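Side-chain contacts in periplasmic protein TorT (Vibrio parahaemolyticus, PDB 3O1I), which belongs to the bacterial solute-binding protein 2 family and probably takes part in signalling by sensing a small ligand between its two lobes: residues 79-82 with 83-87; 160-164 with 165-169. All blocks are in the same frame, centred on the assembly; numbering follows the deposited sequence.

Contact 1 (79-82 with 83-87); sequences HNLK and SWVGN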
loop_
_atom_site.group_PDB
_atom_site.type_symbol
_atom_site.label_atom_id
_atom_site.label_comp_id
_atom_site.label_asym_id
_atom_site.label_seq_id
_atom_site.Cartn_x
_atom_site.Cartn_y
_atom_site.Cartn_z
ATOM N N HIS D 79 29.090 -12.759 20.380
ATOM C CA HIS D 79 30.270 -13.498 19.964
ATOM C C HIS D 79 30.744 -13.032 18.596
ATOM O O HIS D 79 31.441 -13.778 17.911
ATOM C CB HIS D 79 29.938 -14.991 19.880
ATOM C CG HIS D 79 29.269 -15.534 21.103
ATOM N ND1 HIS D 79 29.896 -15.599 22.327
ATOM C CD2 HIS D 79 28.031 -16.045 21.286
ATOM C CE1 HIS D 79 29.072 -16.130 23.213
ATOM N NE2 HIS D 79 27.933 -16.410 22.608
ATOM N N ASN D 80 30.391 -11.815 18.187
ATOM C CA ASN D 80 30.783 -11.367 16.853
ATOM C C ASN D 80 31.117 -9.899 16.664
ATOM O O ASN D 80 31.651 -9.532 15.630
ATOM C CB ASN D 80 29.678 -11.721 15.856
ATOM C CG ASN D 80 29.145 -13.123 16.052
ATOM O OD1 ASN D 80 29.819 -14.108 15.748
ATOM N ND2 ASN D 80 27.929 -13.225 16.585
ATOM N N LEU D 81 30.802 -9.057 17.638
ATOM C CA LEU D 81 31.052 -7.620 17.514
ATOM C C LEU D 81 32.335 -7.234 16.762
ATOM O O LEU D 81 32.292 -6.495 15.775
ATOM C CB LEU D 81 31.059 -6.968 18.901
ATOM C CG LEU D 81 31.455 -5.488 18.938
ATOM C CD1 LEU D 81 30.571 -4.700 18.004
ATOM C CD2 LEU D 81 31.339 -4.952 20.350
ATOM N N LYS D 82 33.472 -7.727 17.240
ATOM C CA LYS D 82 34.764 -7.429 16.631
ATOM C C LYS D 82 34.722 -7.791 15.147
ATOM O O LYS D 82 35.260 -7.076 14.292
ATOM C CB LYS D 82 35.860 -8.223 17.355
ATOM C CG LYS D 82 37.293 -7.796 17.028
ATOM C CD LYS D 82 38.307 -8.605 17.843
ATOM C CE LYS D 82 39.735 -8.386 17.360
ATOM N NZ LYS D 82 40.684 -9.222 18.145
ATOM N N SER D 83 34.053 -8.905 14.866
ATOM C CA SER D 83 33.877 -9.439 13.519
ATOM C C SER D 83 33.140 -8.477 12.576
ATOM O O SER D 83 33.018 -8.747 11.384
ATOM C CB SER D 83 33.125 -10.779 13.613
ATOM O OG SER D 83 32.777 -11.298 12.344
ATOM N N TRP D 84 32.640 -7.366 13.111
ATOM C CA TRP D 84 31.939 -6.376 12.298
ATOM C C TRP D 84 32.603 -5.008 12.441
ATOM O O TRP D 84 32.427 -4.136 11.587
ATOM C CB TRP D 84 30.456 -6.248 12.700
ATOM C CG TRP D 84 29.655 -7.510 12.598
ATOM C CD1 TRP D 84 29.507 -8.471 13.561
ATOM C CD2 TRP D 84 28.913 -7.968 11.461
ATOM N NE1 TRP D 84 28.719 -9.498 13.095
ATOM C CE2 TRP D 84 28.341 -9.217 11.809
ATOM C CE3 TRP D 84 28.674 -7.448 10.179
ATOM C CZ2 TRP D 84 27.546 -9.954 10.919
ATOM C CZ3 TRP D 84 27.884 -8.182 9.294
ATOM C CH2 TRP D 84 27.330 -9.420 9.670
ATOM N N VAL D 85 33.371 -4.818 13.514
ATOM C CA VAL D 85 34.017 -3.529 13.733
ATOM C C VAL D 85 35.534 -3.596 13.928
ATOM O O VAL D 85 36.240 -2.618 13.672
ATOM C CB VAL D 85 33.398 -2.804 14.948
ATOM C CG1 VAL D 85 33.494 -1.306 14.756
ATOM C CG2 VAL D 85 31.954 -3.211 15.119
ATOM N N GLY D 86 36.034 -4.740 14.391
ATOM C CA GLY D 86 37.467 -4.878 14.597
ATOM C C GLY D 86 37.987 -4.347 15.926
ATOM O O GLY D 86 37.433 -4.650 16.979
ATOM N N ASN D 87 39.055 -3.558 15.882
ATOM C CA ASN D 87 39.644 -3.009 17.103
ATOM C C ASN D 87 38.829 -1.868 17.648
ATOM O O ASN D 87 39.116 -1.367 18.732
ATOM C CB ASN D 87 41.067 -2.487 16.859
ATOM C CG ASN D 87 41.096 -1.114 16.169
ATOM O OD1 ASN D 87 40.590 -0.948 15.054
ATOM N ND2 ASN D 87 41.707 -0.132 16.833
#
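Leu81 O takes two backbone N-H groups at once, Trp84 N at 2.8 Å and Val85 N at 3.0 Å, in the single helical turn 82-85 that leads toward strand 90-92 of the parallel sheet containing strand 7-12. The two donors arrive differently: Val85 N lies in the carbonyl plane, whereas Trp84 N stands above it, 52° out. One carbonyl thus accepts an i+3 and an i+4 N-H. The next i to i+4 bond, from Gly86 N to Lys82 O, is modelled very short and is doubtful in detail; Gly86 then leaves the helix with positive phi. Asn80 CB sits beside the pyrrole part of the Trp84 indole, 3.7 Å from Trp84 NE1. With Trp84 CG beside its own backbone N (chi1 -59°), the CD1-NE1 edge of the indole lies by Asn80. The indole also touches Glu53 and Gln54 of helix 49-62. On the buried side, Val85 packs on Leu56 and Thr60 of that helix, while Leu81 reaches Leu106. One methyl of each meets within the turn, Leu81 CD1 lying 3.5 Å from Val85 CG2.

Contact 2 (160-164 with 165-169); sequences EAIKN and SDIHI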
loop_
_atom_site.group_PDB
_atom_site.type_symbol
_atom_site.label_atom_id
_atom_site.label_comp_id
_atom_site.label_asym_id
_atom_site.label_seq_id
_atom_site.Cartn_x
_atom_site.Cartn_y
_atom_site.Cartn_z
ATOM N N GLU D 160 7.733 -5.187 43.242
ATOM C CA GLU D 160 8.277 -4.920 44.573
ATOM C C GLU D 160 7.641 -3.711 45.233
ATOM O O GLU D 160 7.036 -3.818 46.294
ATOM C CB GLU D 160 9.788 -4.701 44.507
ATOM C CG GLU D 160 10.602 -5.924 44.091
ATOM C CD GLU D 160 10.293 -7.170 44.915
ATOM O OE1 GLU D 160 9.959 -7.035 46.115
ATOM O OE2 GLU D 160 10.403 -8.287 44.359
ATOM N N ALA D 161 7.783 -2.558 44.596
ATOM C CA ALA D 161 7.232 -1.319 45.123
ATOM C C ALA D 161 5.731 -1.371 45.404
ATOM O O ALA D 161 5.204 -0.507 46.100
ATOM C CB ALA D 161 7.531 -0.182 44.160
ATOM N N ILE D 162 5.045 -2.381 44.882
ATOM C CA ILE D 162 3.595 -2.494 45.052
ATOM C C ILE D 162 3.136 -3.624 45.971
ATOM O O ILE D 162 1.991 -3.627 46.418
ATOM C CB ILE D 162 2.900 -2.699 43.657
ATOM C CG1 ILE D 162 3.033 -1.434 42.805
ATOM C CG2 ILE D 162 1.430 -3.056 43.826
ATOM C CD1 ILE D 162 2.141 -0.295 43.240
ATOM N N LYS D 163 4.020 -4.565 46.286
ATOM C CA LYS D 163 3.603 -5.717 47.085
ATOM C C LYS D 163 2.937 -5.508 48.439
ATOM O O LYS D 163 1.827 -6.003 48.655
ATOM C CB LYS D 163 4.752 -6.722 47.229
ATOM C CG LYS D 163 5.802 -6.422 48.273
ATOM C CD LYS D 163 6.698 -7.642 48.401
ATOM C CE LYS D 163 7.745 -7.488 49.476
ATOM N NZ LYS D 163 8.583 -8.715 49.544
ATOM N N ASN D 164 3.584 -4.796 49.353
ATOM C CA ASN D 164 2.978 -4.597 50.662
ATOM C C ASN D 164 2.110 -3.347 50.718
ATOM O O ASN D 164 2.470 -2.340 51.326
ATOM C CB ASN D 164 4.057 -4.557 51.751
ATOM C CG ASN D 164 4.822 -5.874 51.870
ATOM O OD1 ASN D 164 4.226 -6.949 51.967
ATOM N ND2 ASN D 164 6.149 -5.790 51.874
ATOM N N SER D 165 0.955 -3.429 50.072
ATOM C CA SER D 165 0.008 -2.328 50.034
ATOM C C SER D 165 -1.335 -2.862 49.546
ATOM O O SER D 165 -1.468 -4.054 49.267
ATOM C CB SER D 165 0.515 -1.219 49.110
ATOM O OG SER D 165 0.828 -1.724 47.828
ATOM N N ASP D 166 -2.328 -1.986 49.443
ATOM C CA ASP D 166 -3.653 -2.409 49.004
ATOM C C ASP D 166 -3.926 -2.138 47.525
ATOM O O ASP D 166 -4.898 -1.478 47.154
ATOM C CB ASP D 166 -4.721 -1.759 49.894
ATOM C CG ASP D 166 -5.351 -2.755 50.867
ATOM O OD1 ASP D 166 -4.651 -3.694 51.307
ATOM O OD2 ASP D 166 -6.548 -2.595 51.197
ATOM N N ILE D 167 -3.049 -2.672 46.685
ATOM C CA ILE D 167 -3.162 -2.528 45.245
ATOM C C ILE D 167 -3.187 -3.926 44.643
ATOM O O ILE D 167 -2.248 -4.700 44.827
ATOM C CB ILE D 167 -1.972 -1.723 44.689
ATOM C CG1 ILE D 167 -2.168 -0.249 45.034
ATOM C CG2 ILE D 167 -1.839 -1.932 43.191
ATOM C CD1 ILE D 167 -1.034 0.621 44.636
ATOM N N HIS D 168 -4.276 -4.248 43.948
ATOM C CA HIS D 168 -4.440 -5.555 43.319
ATOM C C HIS D 168 -4.323 -5.409 41.806
ATOM O O HIS D 168 -4.705 -4.382 41.243
ATOM C CB HIS D 168 -5.818 -6.136 43.659
ATOM C CG HIS D 168 -6.021 -7.541 43.181
ATOM N ND1 HIS D 168 -5.465 -8.628 43.821
ATOM C CD2 HIS D 168 -6.705 -8.038 42.122
ATOM C CE1 HIS D 168 -5.798 -9.733 43.179
ATOM N NE2 HIS D 168 -6.550 -9.403 42.143
ATOM N N ILE D 169 -3.781 -6.432 41.153
ATOM C CA ILE D 169 -3.655 -6.420 39.700
ATOM C C ILE D 169 -4.800 -7.277 39.157
ATOM O O ILE D 169 -4.878 -8.476 39.444
ATOM C CB ILE D 169 -2.308 -7.017 39.232
ATOM C CG1 ILE D 169 -1.146 -6.315 39.937
ATOM C CG2 ILE D 169 -2.148 -6.825 37.734
ATOM C CD1 ILE D 169 0.223 -6.825 39.514
#
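Ile162 turns one side of its branched chain onto Ile167, five residues further on. From CB two arms part. The shorter, Ile162 CG2, is anti to the backbone N and comes to 3.5 Å from Ile167 CG2, with Ile167 CB just behind at 3.8 Å. The longer runs through CG1, anti to the carbonyl carbon (chi1 -68°), and bends again at chi2 (-74°) to bring Ile162 CD1 to 3.6 Å from Ile167 CD1. The two side chains cross at about a right angle and touch through both their CG2 and their CD1 methyls. Ile167 also packs against Leu126 of helix 116-127 and Ile139 of strand 137-142. The pair packs the end of helix 152-163 on the start of the parallel edge strand 167-172, in the beta-alpha-beta unit that begins with strand 137-142. Between helix and strand the chain turns at Asn164, the centre of an inverse gamma turn, whose weak bond joins Ser165 N to Lys163 O at 3.1 Å. Ser165 is buried, its side chain touching Ala127. Its hydroxyl points back to the helix, Ser165 OG donating to Ile162 O at 2.6 Å, so a side chain supplies a donor to a carbonyl of the last helical turn. Ser165 OG approaches from above the carbonyl plane, 42° out of it. Past the turn, Asp166 OD1 makes a salt bridge with Lys132 NZ.

Contact 1 and contact 2 lie on opposite sides of the chain's centre, with their own centres 45 Å apart and nearest atoms about 29 Å apart. They follow one another along the chain and do not touch. Each belongs to a different lobe: 79-87 leads toward strand 90-92 of the five-stranded parallel sheet, 160-169 enters edge strand 167-172 of the four-stranded one. Contact 2 joins a helix to a strand, whereas contact 1 forms a short helix and its exit. In this family the ligand is generally held in the cleft between two such lobes; no residue of either contact is known to bind it.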